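Side-chain contacts in putative nucleotide-diphospho-sugar transferase (PDB 3CGX), which probably transfers a sugar from a nucleotide-diphospho-sugar donor to an acceptor that is not known: residues I7-K12 with Q45-L50; I56-V59 with D64-E67; A80-Q83 with E89-K92; G84-E89 with I161-A166; K97-D100 with R105-L108. All blocks are in the same frame, centred on the assembly; numbering follows the deposited sequence.

Contact 1 (I7-K12 with Q45-L50); sequences ILFFVK and QGLARL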
loop_
_atom_site.group_PDB
_atom_site.type_symbol
_atom_site.label_atom_id
_atom_site.label_comp_id
_atom_site.label_asym_id
_atom_site.label_seq_id
_atom_site.Cartn_x
_atom_site.Cartn_y
_atom_site.Cartn_z
ATOM N N ILE A 7 9.809 -6.026 1.737
ATOM C CA ILE A 7 8.553 -5.260 1.628
ATOM C C ILE A 7 8.451 -4.679 0.228
ATOM O O ILE A 7 9.367 -3.981 -0.231
ATOM C CB ILE A 7 8.457 -4.086 2.616
ATOM C CG1 ILE A 7 8.552 -4.548 4.074
ATOM C CG2 ILE A 7 7.191 -3.270 2.363
ATOM C CD1 ILE A 7 9.061 -3.403 5.008
ATOM N N LEU A 8 7.389 -5.051 -0.476
ATOM C CA LEU A 8 7.089 -4.490 -1.787
ATOM C C LEU A 8 6.010 -3.437 -1.606
ATOM O O LEU A 8 4.874 -3.735 -1.208
ATOM C CB LEU A 8 6.621 -5.542 -2.755
ATOM C CG LEU A 8 7.478 -6.790 -2.877
ATOM C CD1 LEU A 8 6.811 -7.866 -3.776
ATOM C CD2 LEU A 8 8.917 -6.414 -3.326
ATOM N N PHE A 9 6.388 -2.213 -1.930
ATOM C CA PHE A 9 5.580 -1.010 -1.674
ATOM C C PHE A 9 5.095 -0.410 -2.996
ATOM O O PHE A 9 5.848 0.113 -3.769
ATOM C CB PHE A 9 6.396 -0.047 -0.813
ATOM C CG PHE A 9 5.668 1.231 -0.384
ATOM C CD1 PHE A 9 4.356 1.194 0.087
ATOM C CD2 PHE A 9 6.328 2.457 -0.371
ATOM C CE1 PHE A 9 3.732 2.357 0.562
ATOM C CE2 PHE A 9 5.656 3.632 0.088
ATOM C CZ PHE A 9 4.352 3.550 0.522
ATOM N N PHE A 10 3.803 -0.565 -3.248
ATOM C CA PHE A 10 3.175 -0.189 -4.512
ATOM C C PHE A 10 2.696 1.244 -4.469
ATOM O O PHE A 10 1.891 1.638 -3.611
ATOM C CB PHE A 10 2.017 -1.174 -4.837
ATOM C CG PHE A 10 2.422 -2.380 -5.628
ATOM C CD1 PHE A 10 3.592 -3.076 -5.353
ATOM C CD2 PHE A 10 1.584 -2.866 -6.653
ATOM C CE1 PHE A 10 3.958 -4.149 -6.126
ATOM C CE2 PHE A 10 1.926 -3.983 -7.386
ATOM C CZ PHE A 10 3.105 -4.622 -7.142
ATOM N N VAL A 11 3.240 2.026 -5.407
ATOM C CA VAL A 11 3.070 3.474 -5.523
ATOM C C VAL A 11 2.847 3.896 -6.984
ATOM O O VAL A 11 3.052 3.137 -7.906
ATOM C CB VAL A 11 4.347 4.224 -4.955
ATOM C CG1 VAL A 11 4.618 3.864 -3.460
ATOM C CG2 VAL A 11 5.628 3.953 -5.831
ATOM N N LYS A 12 2.349 5.094 -7.157
ATOM C CA LYS A 12 2.306 5.796 -8.448
ATOM C C LYS A 12 2.927 7.206 -8.293
ATOM O O LYS A 12 2.790 7.853 -7.243
ATOM C CB LYS A 12 0.878 5.910 -8.964
ATOM C CG LYS A 12 0.739 6.501 -10.342
ATOM C CD LYS A 12 -0.638 6.337 -10.933
ATOM C CE LYS A 12 -0.720 6.998 -12.332
ATOM N NZ LYS A 12 -2.097 6.868 -12.819
ATOM N N GLN A 45 9.117 6.660 5.303
ATOM C CA GLN A 45 9.889 6.972 6.483
ATOM C C GLN A 45 9.721 5.886 7.546
ATOM O O GLN A 45 10.704 5.444 8.169
ATOM C CB GLN A 45 9.493 8.364 7.010
ATOM C CG GLN A 45 10.213 8.787 8.252
ATOM C CD GLN A 45 9.930 10.241 8.582
ATOM O OE1 GLN A 45 8.894 10.809 8.186
ATOM N NE2 GLN A 45 10.853 10.860 9.284
ATOM N N GLY A 46 8.486 5.456 7.735
ATOM C CA GLY A 46 8.153 4.362 8.631
ATOM C C GLY A 46 8.680 2.985 8.174
ATOM O O GLY A 46 9.312 2.262 8.942
ATOM N N LEU A 47 8.463 2.639 6.908
ATOM C CA LEU A 47 8.934 1.358 6.351
ATOM C C LEU A 47 10.463 1.219 6.259
ATOM O O LEU A 47 11.002 0.137 6.549
ATOM C CB LEU A 47 8.375 1.145 4.952
ATOM C CG LEU A 47 6.850 1.009 4.897
ATOM C CD1 LEU A 47 6.427 0.922 3.411
ATOM C CD2 LEU A 47 6.348 -0.207 5.762
ATOM N N ALA A 48 11.127 2.311 5.857
ATOM C CA ALA A 48 12.592 2.348 5.663
ATOM C C ALA A 48 13.328 2.070 6.957
ATOM O O ALA A 48 14.507 1.749 6.945
ATOM C CB ALA A 48 13.057 3.676 5.052
ATOM N N ARG A 49 12.621 2.107 8.068
ATOM C CA ARG A 49 13.242 1.805 9.351
ATOM C C ARG A 49 13.072 0.351 9.804
ATOM O O ARG A 49 13.636 -0.019 10.833
ATOM C CB ARG A 49 12.710 2.760 10.437
ATOM C CG ARG A 49 13.116 4.257 10.238
ATOM C CD ARG A 49 12.365 5.238 11.179
ATOM N N LEU A 50 12.328 -0.490 9.073
ATOM C CA LEU A 50 12.030 -1.877 9.539
ATOM C C LEU A 50 13.148 -2.898 9.299
ATOM O O LEU A 50 14.108 -2.564 8.679
ATOM C CB LEU A 50 10.775 -2.439 8.896
ATOM C CG LEU A 50 9.531 -1.589 9.184
ATOM C CD1 LEU A 50 8.325 -2.170 8.480
ATOM C CD2 LEU A 50 9.341 -1.461 10.707
#
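Leu-47 sets its CD1 methyl squarely over the ring of Phe-9: the carbon stands 3.9 Å from the ring centroid and 13° off the ring normal, which meets the geometry of a CH-pi contact. Four ring carbons lie at similar distances from that methyl, so it sits over the middle of the face and not at a rim. The opposite face carries Val-11 CG1, displaced toward the rim, and the aromatic plane is thereby held between two aliphatic groups. The second methyl of Leu-47, CD2, lies 4.3 Å from Ile-7 CD1. Ile-7 CD1 also meets Leu-50 CD1 at 3.8 Å, the two side chains crossing at about a right angle. This is one face of an alpha/beta sandwich, in which helix 29-47 packs on strand 5-11 within the sheet. With CG anti to the backbone N (chi1 -177°), Phe-9 reaches out toward the helix, where Val-40 and Met-43 also touch it. A type I turn from Leu-47 to Leu-50, closed by Leu-50 N to Leu-47 O at 2.9 Å, brings the second leucine back toward the sheet. Behind Ile-7, backbone hydrogen bonds to Asp-53 and His-55 fix the strand from which its side chain projects.

Contact 2 (I56-V59 with D64-E67); sequences ICYV and DLPE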
loop_
_atom_site.group_PDB
_atom_site.type_symbol
_atom_site.label_atom_id
_atom_site.label_comp_id
_atom_site.label_asym_id
_atom_site.label_seq_id
_atom_site.Cartn_x
_atom_site.Cartn_y
_atom_site.Cartn_z
ATOM N N ILE A 56 10.489 -0.350 -3.881
ATOM C CA ILE A 56 9.443 0.561 -4.248
ATOM C C ILE A 56 9.039 0.273 -5.688
ATOM O O ILE A 56 9.817 0.444 -6.647
ATOM C CB ILE A 56 9.880 2.038 -4.067
ATOM C CG1 ILE A 56 10.261 2.331 -2.602
ATOM C CG2 ILE A 56 8.781 3.005 -4.581
ATOM C CD1 ILE A 56 11.013 3.656 -2.412
ATOM N N CYS A 57 7.809 -0.209 -5.840
ATOM C CA CYS A 57 7.293 -0.703 -7.136
ATOM C C CYS A 57 6.236 0.231 -7.676
ATOM O O CYS A 57 5.142 0.335 -7.106
ATOM C CB CYS A 57 6.707 -2.115 -6.955
ATOM S SG CYS A 57 7.841 -3.333 -6.288
ATOM N N TYR A 58 6.580 0.933 -8.769
ATOM C CA TYR A 58 5.755 1.974 -9.317
ATOM C C TYR A 58 4.980 1.629 -10.591
ATOM O O TYR A 58 5.399 0.861 -11.471
ATOM C CB TYR A 58 6.594 3.230 -9.552
ATOM C CG TYR A 58 7.738 3.104 -10.529
ATOM C CD1 TYR A 58 7.537 3.256 -11.883
ATOM C CD2 TYR A 58 9.059 2.872 -10.086
ATOM C CE1 TYR A 58 8.574 3.191 -12.736
ATOM C CE2 TYR A 58 10.090 2.786 -10.954
ATOM C CZ TYR A 58 9.846 2.939 -12.275
ATOM O OH TYR A 58 10.894 2.878 -13.176
ATOM N N VAL A 59 3.806 2.216 -10.646
ATOM C CA VAL A 59 2.937 2.062 -11.768
ATOM C C VAL A 59 3.724 2.519 -12.999
ATOM O O VAL A 59 4.310 3.629 -13.002
ATOM C CB VAL A 59 1.631 2.852 -11.604
ATOM C CG1 VAL A 59 0.806 2.902 -12.889
ATOM C CG2 VAL A 59 0.786 2.258 -10.430
ATOM N N ASP A 64 10.780 8.765 -18.250
ATOM C CA ASP A 64 11.441 9.647 -17.280
ATOM C C ASP A 64 11.194 9.304 -15.824
ATOM O O ASP A 64 11.726 9.953 -14.940
ATOM C CB ASP A 64 11.134 11.113 -17.555
ATOM C CG ASP A 64 9.665 11.490 -17.379
ATOM O OD1 ASP A 64 8.826 10.695 -16.938
ATOM O OD2 ASP A 64 9.390 12.654 -17.705
ATOM N N LEU A 65 10.440 8.237 -15.565
ATOM C CA LEU A 65 10.092 7.912 -14.199
ATOM C C LEU A 65 11.256 7.523 -13.276
ATOM O O LEU A 65 11.236 7.926 -12.117
ATOM C CB LEU A 65 8.988 6.847 -14.126
ATOM C CG LEU A 65 7.579 7.393 -14.396
ATOM C CD1 LEU A 65 6.638 6.184 -14.383
ATOM C CD2 LEU A 65 7.063 8.527 -13.410
ATOM N N PRO A 66 12.215 6.721 -13.754
ATOM C CA PRO A 66 13.287 6.310 -12.824
ATOM C C PRO A 66 14.004 7.484 -12.119
ATOM O O PRO A 66 14.144 7.509 -10.885
ATOM C CB PRO A 66 14.206 5.457 -13.693
ATOM C CG PRO A 66 13.324 4.924 -14.742
ATOM C CD PRO A 66 12.299 6.003 -15.028
ATOM N N GLU A 67 14.403 8.481 -12.866
ATOM C CA GLU A 67 15.093 9.614 -12.259
ATOM C C GLU A 67 14.094 10.518 -11.517
ATOM O O GLU A 67 14.452 11.219 -10.550
ATOM C CB GLU A 67 15.907 10.381 -13.311
ATOM C CG GLU A 67 17.100 9.629 -13.825
ATOM C CD GLU A 67 18.129 9.310 -12.745
ATOM O OE1 GLU A 67 18.291 10.123 -11.812
ATOM O OE2 GLU A 67 18.764 8.228 -12.835
#
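Tyr-58 places its CG between the backbone N and the carbonyl carbon (chi1 62°), and this rotation carries the ring from the strand toward Leu-65 and Pro-66 at the start of helix 65-73. On the other side Leu-65 has CG anti to its carbonyl carbon (chi1 -78°), which, with chi2 extended, leaves CD1 facing the strand. The two side chains lie alongside each other and run antiparallel. CD1 of Leu-65 approaches Tyr-58 CE1 to 3.9 Å, and CB of the leucine lies equally near, so one ring carbon is met by two aliphatic carbons. Leu-65 CD1 also touches Val-59 O at 3.7 Å, a van der Waals contact with the main chain. Farther out, Tyr-58 OH rests 3.5 Å from Pro-66 CG, with the pyrrolidine set almost perpendicular to the tyrosine side chain. Phe-69, one turn later on the helix, stacks with the tyrosine ring, and Phe-79 and Ala-81 touch it from the adjoining strand. Helix 65-73 is the connecting helix of the beta-alpha-beta unit formed by strands 53-58 and 78-81. The contact is van der Waals in character: apart from carbon-carbon packing, Tyr-58 OH and the main-chain O of Val-59 lie against aliphatic carbons.

Contact 3 (A80-Q83 with E89-K92); sequences AAQQ and ERMK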
loop_
_atom_site.group_PDB
_atom_site.type_symbol
_atom_site.label_atom_id
_atom_site.label_comp_id
_atom_site.label_asym_id
_atom_site.label_seq_id
_atom_site.Cartn_x
_atom_site.Cartn_y
_atom_site.Cartn_z
ATOM N N ALA A 80 11.570 -0.178 -8.846
ATOM C CA ALA A 80 11.296 -1.039 -10.009
ATOM C C ALA A 80 9.926 -0.724 -10.534
ATOM O O ALA A 80 9.014 -0.455 -9.748
ATOM C CB ALA A 80 11.390 -2.529 -9.652
ATOM N N ALA A 81 9.774 -0.756 -11.867
ATOM C CA ALA A 81 8.453 -0.612 -12.477
ATOM C C ALA A 81 7.663 -1.862 -12.157
ATOM O O ALA A 81 8.189 -2.959 -12.135
ATOM C CB ALA A 81 8.493 -0.381 -14.025
ATOM N N GLN A 82 6.393 -1.668 -11.897
ATOM C CA GLN A 82 5.436 -2.764 -11.831
ATOM C C GLN A 82 5.297 -3.237 -13.267
ATOM O O GLN A 82 5.345 -2.438 -14.226
ATOM C CB GLN A 82 4.073 -2.316 -11.321
ATOM C CG GLN A 82 4.005 -1.876 -9.838
ATOM C CD GLN A 82 2.618 -1.370 -9.467
ATOM O OE1 GLN A 82 1.618 -1.876 -10.000
ATOM N NE2 GLN A 82 2.535 -0.372 -8.543
ATOM N N GLN A 83 5.083 -4.529 -13.413
ATOM C CA GLN A 83 4.955 -5.123 -14.746
ATOM C C GLN A 83 3.840 -6.142 -14.777
ATOM O O GLN A 83 3.853 -7.128 -14.020
ATOM C CB GLN A 83 6.232 -5.861 -15.120
ATOM C CG GLN A 83 7.502 -5.154 -14.763
ATOM C CD GLN A 83 8.734 -5.845 -15.345
ATOM O OE1 GLN A 83 8.642 -6.930 -15.932
ATOM N NE2 GLN A 83 9.890 -5.198 -15.208
ATOM N N GLU A 89 -1.577 -9.389 -12.099
ATOM C CA GLU A 89 -0.303 -9.734 -12.762
ATOM C C GLU A 89 0.878 -8.936 -12.183
ATOM O O GLU A 89 1.965 -9.475 -11.971
ATOM C CB GLU A 89 -0.369 -9.563 -14.301
ATOM C CG GLU A 89 -1.315 -10.593 -14.969
ATOM C CD GLU A 89 -1.058 -12.040 -14.491
ATOM O OE1 GLU A 89 -0.058 -12.648 -14.936
ATOM O OE2 GLU A 89 -1.862 -12.566 -13.666
ATOM N N ARG A 90 0.638 -7.666 -11.908
ATOM C CA ARG A 90 1.694 -6.779 -11.351
ATOM C C ARG A 90 2.141 -7.277 -9.978
ATOM O O ARG A 90 3.330 -7.343 -9.692
ATOM C CB ARG A 90 1.205 -5.325 -11.307
ATOM C CG ARG A 90 1.084 -4.750 -12.701
ATOM C CD ARG A 90 0.362 -3.442 -12.794
ATOM N NE ARG A 90 0.425 -3.020 -14.202
ATOM C CZ ARG A 90 -0.003 -1.850 -14.665
ATOM N NH1 ARG A 90 -0.509 -0.959 -13.849
ATOM N NH2 ARG A 90 0.072 -1.574 -15.959
HETATM N N MSE A 91 1.184 -7.679 -9.143
HETATM C CA MSE A 91 1.504 -8.195 -7.810
HETATM C C MSE A 91 2.194 -9.548 -7.873
HETATM O O MSE A 91 3.189 -9.792 -7.195
HETATM C CB MSE A 91 0.248 -8.297 -6.948
HETATM C CG MSE A 91 -0.295 -6.935 -6.590
HETATM SE SE MSE A 91 -1.736 -6.840 -5.241
HETATM C CE MSE A 91 -3.176 -7.652 -6.282
ATOM N N LYS A 92 1.642 -10.445 -8.673
ATOM C CA LYS A 92 2.246 -11.768 -8.872
ATOM C C LYS A 92 3.693 -11.668 -9.329
ATOM O O LYS A 92 4.599 -12.323 -8.776
ATOM C CB LYS A 92 1.465 -12.565 -9.933
ATOM C CG LYS A 92 1.897 -13.996 -10.017
ATOM C CD LYS A 92 1.397 -14.630 -11.286
ATOM C CE LYS A 92 -0.099 -14.596 -11.410
ATOM N NZ LYS A 92 -0.524 -15.378 -12.673
HETATM O O HOH W 1 -0.962 -1.233 -10.712
HETATM O O HOH W 2 5.324 -6.066 -11.026
#
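The segments come closest where Gln-83 and Arg-90 have their CA atoms 5.0 Å apart, and there the Arg-90 CA-H points at Gln-83 O, with CA to O 3.5 Å and an angle of 161° at the hydrogen. Arg-90 then runs extended from CG to NE, nearly perpendicular to the side chain of Gln-82. Arg-90 CD lies 3.4 Å from Gln-82 OE1, while the amide and guanidinium planes stand 78° apart, so the groups do not stack. A water bridges them instead: it donates to Gln-82 OE1 at 2.8 Å and accepts from Arg-90 NH1 at 3.2 Å, lying in the guanidinium plane at its edge. The other end of the amide is fixed by a hydrogen bond from NE2 to Cys-57 O, and Arg-90 NE donates to Gly-84 O, which together set the rotation of both groups. A second water ties the backbones, accepting from Gln-83 N and donating to Arg-90 O at 2.7 Å. Next to these, Glu-89 OE2 and Lys-92 NZ form a weak salt bridge along the helix, and Lys-92 also pairs with Asp-159. The contact joins the loop that follows strand 78-81, an outermost strand of the sheet, to the first turn of helix 87-100; Gln-82 and Met-91 both rest on Phe-10 of strand 5-11.

Contact 4 (G84-E89 with I161-A166); sequences GLDLGE and IRWGEA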
loop_
_atom_site.group_PDB
_atom_site.type_symbol
_atom_site.label_atom_id
_atom_site.label_comp_id
_atom_site.label_asym_id
_atom_site.label_seq_id
_atom_site.Cartn_x
_atom_site.Cartn_y
_atom_site.Cartn_z
ATOM N N GLY A 84 2.916 -5.916 -15.682
ATOM C CA GLY A 84 1.858 -6.874 -15.924
ATOM C C GLY A 84 0.676 -6.148 -16.478
ATOM O O GLY A 84 0.638 -4.931 -16.427
ATOM N N LEU A 85 -0.291 -6.916 -16.975
ATOM C CA LEU A 85 -1.470 -6.366 -17.665
ATOM C C LEU A 85 -2.459 -5.731 -16.731
ATOM O O LEU A 85 -3.081 -4.723 -17.095
ATOM C CB LEU A 85 -2.216 -7.433 -18.487
ATOM C CG LEU A 85 -1.745 -7.542 -19.935
ATOM C CD1 LEU A 85 -0.489 -8.394 -20.026
ATOM C CD2 LEU A 85 -2.861 -8.118 -20.808
ATOM N N ASP A 86 -2.608 -6.325 -15.544
ATOM C CA ASP A 86 -3.532 -5.828 -14.518
ATOM C C ASP A 86 -2.856 -5.847 -13.130
ATOM O O ASP A 86 -1.662 -6.205 -13.004
ATOM C CB ASP A 86 -4.865 -6.615 -14.503
ATOM C CG ASP A 86 -4.691 -8.103 -14.238
ATOM O OD1 ASP A 86 -3.777 -8.511 -13.502
ATOM O OD2 ASP A 86 -5.511 -8.905 -14.753
ATOM N N LEU A 87 -3.611 -5.460 -12.105
ATOM C CA LEU A 87 -3.031 -5.353 -10.751
ATOM C C LEU A 87 -2.626 -6.723 -10.236
ATOM O O LEU A 87 -1.601 -6.868 -9.584
ATOM C CB LEU A 87 -3.967 -4.649 -9.783
ATOM C CG LEU A 87 -3.390 -4.375 -8.383
ATOM C CD1 LEU A 87 -2.145 -3.486 -8.405
ATOM C CD2 LEU A 87 -4.443 -3.735 -7.492
ATOM N N GLY A 88 -3.367 -7.759 -10.623
ATOM C CA GLY A 88 -3.040 -9.091 -10.164
ATOM C C GLY A 88 -1.742 -9.575 -10.786
ATOM O O GLY A 88 -0.892 -10.120 -10.092
ATOM N N GLU A 89 -1.577 -9.389 -12.099
ATOM C CA GLU A 89 -0.303 -9.734 -12.762
ATOM C C GLU A 89 0.878 -8.936 -12.183
ATOM O O GLU A 89 1.965 -9.475 -11.971
ATOM C CB GLU A 89 -0.369 -9.563 -14.301
ATOM C CG GLU A 89 -1.315 -10.593 -14.969
ATOM C CD GLU A 89 -1.058 -12.040 -14.491
ATOM O OE1 GLU A 89 -0.058 -12.648 -14.936
ATOM O OE2 GLU A 89 -1.862 -12.566 -13.666
ATOM N N ILE A 161 -9.084 -13.068 -10.740
ATOM C CA ILE A 161 -9.776 -12.075 -9.927
ATOM C C ILE A 161 -10.314 -11.024 -10.889
ATOM O O ILE A 161 -9.690 -10.689 -11.889
ATOM C CB ILE A 161 -8.921 -11.429 -8.777
ATOM C CG1 ILE A 161 -9.188 -12.105 -7.417
ATOM C CG2 ILE A 161 -9.335 -9.971 -8.581
ATOM C CD1 ILE A 161 -8.609 -13.485 -7.169
ATOM N N ARG A 162 -11.504 -10.535 -10.588
ATOM C CA ARG A 162 -12.145 -9.488 -11.389
ATOM C C ARG A 162 -11.705 -8.116 -10.900
ATOM O O ARG A 162 -12.469 -7.429 -10.240
ATOM C CB ARG A 162 -13.679 -9.598 -11.304
ATOM N N TRP A 163 -10.482 -7.713 -11.249
ATOM C CA TRP A 163 -9.912 -6.456 -10.727
ATOM C C TRP A 163 -10.838 -5.311 -11.103
ATOM O O TRP A 163 -11.247 -5.183 -12.253
ATOM C CB TRP A 163 -8.443 -6.241 -11.184
ATOM C CG TRP A 163 -7.632 -7.435 -10.798
ATOM C CD1 TRP A 163 -7.248 -8.469 -11.618
ATOM C CD2 TRP A 163 -7.198 -7.796 -9.465
ATOM N NE1 TRP A 163 -6.583 -9.442 -10.881
ATOM C CE2 TRP A 163 -6.517 -9.044 -9.569
ATOM C CE3 TRP A 163 -7.274 -7.169 -8.213
ATOM C CZ2 TRP A 163 -6.000 -9.722 -8.456
ATOM C CZ3 TRP A 163 -6.711 -7.825 -7.100
ATOM C CH2 TRP A 163 -6.053 -9.076 -7.243
ATOM N N GLY A 164 -11.208 -4.527 -10.095
ATOM C CA GLY A 164 -12.081 -3.360 -10.257
ATOM C C GLY A 164 -13.550 -3.632 -10.551
ATOM O O GLY A 164 -14.335 -2.680 -10.704
ATOM N N GLU A 165 -13.924 -4.915 -10.630
ATOM C CA GLU A 165 -15.313 -5.320 -11.007
ATOM C C GLU A 165 -16.074 -5.972 -9.847
ATOM O O GLU A 165 -17.248 -6.333 -9.973
ATOM C CB GLU A 165 -15.310 -6.258 -12.235
ATOM N N ALA A 166 -15.380 -6.117 -8.719
ATOM C CA ALA A 166 -15.956 -6.726 -7.511
ATOM C C ALA A 166 -15.102 -6.510 -6.244
ATOM O O ALA A 166 -14.086 -5.805 -6.264
ATOM C CB ALA A 166 -16.202 -8.256 -7.747
#
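Trp-163 lies against the N-terminal turn of helix 87-100, where Asp-86 is the N-cap residue and Gly-88 is the surface on which the indole rests. The cap is formed by Glu-89 N donating to Asp-86 OD1 at 2.8 Å with an N-H...O angle of 172°, the donor standing almost in line with the CG-OD1 bond. Asp-86 reaches this through a chi1 of 59°, which sets CG between the backbone N and the carbonyl carbon and folds the carboxylate back over the turn. Asp-86 OD2 comes 3.6 Å from Trp-163 CD1; the carboxylate and indole planes are 52° apart, neither stacked nor perpendicular. Trp-163 has CG anti to its carbonyl carbon, directing the indole from its loop to the helix. Gly-88 N lies over one face of the ring, offset toward the rim, and the lack of a side chain lets the backbone come this near. Leu-87 CB adds a looser contact, 4.4 Å from Trp-163 CE3. The loop between strand 143-149 and helix 169-178 is thus pinned on the helix start, with Val-168 also touching the indole. On the glycine side, Trp-163 CZ2 and CE2 both lie 3.5 Å from Gly-88 CA.

Contact 5 (K97-D100 with R105-L108); sequences KAFD and RVVL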
loop_
_atom_site.group_PDB
_atom_site.type_symbol
_atom_site.label_atom_id
_atom_site.label_comp_id
_atom_site.label_asym_id
_atom_site.label_seq_id
_atom_site.Cartn_x
_atom_site.Cartn_y
_atom_site.Cartn_z
ATOM N N LYS A 97 9.315 -12.236 -8.283
ATOM C CA LYS A 97 10.674 -11.715 -8.462
ATOM C C LYS A 97 11.451 -11.671 -7.154
ATOM O O LYS A 97 12.664 -11.998 -7.086
ATOM C CB LYS A 97 10.607 -10.326 -9.071
ATOM C CG LYS A 97 11.878 -9.527 -9.065
ATOM C CD LYS A 97 12.864 -9.944 -10.098
ATOM C CE LYS A 97 13.936 -8.849 -10.244
ATOM N NZ LYS A 97 14.482 -8.363 -8.932
ATOM N N ALA A 98 10.753 -11.255 -6.104
ATOM C CA ALA A 98 11.366 -11.140 -4.772
ATOM C C ALA A 98 11.789 -12.519 -4.259
ATOM O O ALA A 98 12.883 -12.692 -3.722
ATOM C CB ALA A 98 10.437 -10.401 -3.777
ATOM N N PHE A 99 10.951 -13.511 -4.501
ATOM C CA PHE A 99 11.255 -14.865 -4.082
ATOM C C PHE A 99 12.405 -15.392 -4.925
ATOM O O PHE A 99 13.278 -16.072 -4.423
ATOM C CB PHE A 99 10.026 -15.785 -4.178
ATOM C CG PHE A 99 9.011 -15.541 -3.088
ATOM C CD1 PHE A 99 9.409 -15.513 -1.755
ATOM C CD2 PHE A 99 7.687 -15.348 -3.384
ATOM C CE1 PHE A 99 8.511 -15.300 -0.774
ATOM C CE2 PHE A 99 6.776 -15.109 -2.382
ATOM C CZ PHE A 99 7.186 -15.079 -1.081
ATOM N N ASP A 100 12.383 -15.094 -6.217
ATOM C CA ASP A 100 13.502 -15.485 -7.111
ATOM C C ASP A 100 14.807 -14.858 -6.643
ATOM O O ASP A 100 15.876 -15.427 -6.796
ATOM C CB ASP A 100 13.253 -15.036 -8.549
ATOM C CG ASP A 100 12.162 -15.823 -9.232
ATOM O OD1 ASP A 100 11.688 -16.841 -8.671
ATOM O OD2 ASP A 100 11.792 -15.415 -10.354
ATOM N N ARG A 105 10.537 -14.321 3.117
ATOM C CA ARG A 105 9.243 -13.780 3.483
ATOM C C ARG A 105 9.072 -12.430 2.819
ATOM O O ARG A 105 9.936 -11.576 2.900
ATOM C CB ARG A 105 9.140 -13.591 4.996
ATOM C CG ARG A 105 9.095 -14.895 5.832
ATOM C CD ARG A 105 9.233 -14.543 7.293
ATOM N NE ARG A 105 10.635 -14.374 7.650
ATOM C CZ ARG A 105 11.107 -13.520 8.540
ATOM N NH1 ARG A 105 10.293 -12.711 9.195
ATOM N NH2 ARG A 105 12.415 -13.476 8.766
ATOM N N VAL A 106 7.915 -12.258 2.189
ATOM C CA VAL A 106 7.623 -11.077 1.433
ATOM C C VAL A 106 6.218 -10.570 1.692
ATOM O O VAL A 106 5.272 -11.328 1.674
ATOM C CB VAL A 106 7.777 -11.357 -0.105
ATOM C CG1 VAL A 106 7.453 -10.113 -0.920
ATOM C CG2 VAL A 106 9.176 -11.881 -0.420
ATOM N N VAL A 107 6.115 -9.270 1.965
ATOM C CA VAL A 107 4.810 -8.616 2.069
ATOM C C VAL A 107 4.707 -7.525 1.001
ATOM O O VAL A 107 5.668 -6.813 0.697
ATOM C CB VAL A 107 4.477 -8.054 3.517
ATOM C CG1 VAL A 107 4.507 -9.203 4.593
ATOM C CG2 VAL A 107 5.399 -6.988 3.877
ATOM N N LEU A 108 3.533 -7.444 0.395
ATOM C CA LEU A 108 3.250 -6.425 -0.612
ATOM C C LEU A 108 2.095 -5.560 -0.084
ATOM O O LEU A 108 1.064 -6.052 0.337
ATOM C CB LEU A 108 2.948 -7.097 -1.961
ATOM C CG LEU A 108 2.686 -6.277 -3.234
ATOM C CD1 LEU A 108 2.825 -7.201 -4.484
ATOM C CD2 LEU A 108 1.333 -5.632 -3.187
#
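Val-106 presents its CG2 methyl to the face of the Phe-99 ring, 4.0 Å from the centroid and 30° off the ring normal, a CH-pi contact shifted from the centre toward one side. The shift is such that Phe-99 CE1 lies 3.5 Å from Val-106 CG2, with CZ only slightly farther. CG2 takes the place anti to the carbonyl carbon, while CG1 is anti to the backbone N (chi1 179°). Both branches lie near Ala-98 CB, Val-106 CG2 at 3.9 Å and Val-106 CG1 at 4.1 Å, so the valine is seated between a methyl and an aromatic face. Near the plane of the ring, at its edge, lies Arg-105 N. Phe-153 meets the phenylalanine with planes at about 45°, and Met-95, one turn back on the helix, also touches Val-106. All four touching residues are buried. The arrangement is that of an alpha/beta sandwich, with helix 87-100 leading through a short loop into strand 105-109, parallel to its neighbour 5-11, against which its last turn packs.

All five contacts belong to one alpha/beta domain built on a mixed sheet, and four of them reach that sheet. Along the chain, contacts 1, 2, 3 and 5 use strands 5-11, 53-58, 78-81 and 105-109 in turn; across the sheet the order is 78-81, 53-58, 5-11, 105-109, so strand 5-11 lies between those of contacts 2 and 5. Helix 87-100 carries contacts 3, 4 and 5: contact 4 shares Glu-89 with contact 3, their centres about 12 Å apart, and contact 5 is nested within the loop that contact 4 closes. Contacts 1 and 4 are farthest apart, about 22 Å between centres. Such a largely parallel, helix-flanked sheet is consistent with the Rossmann-like fold of GT-A enzymes.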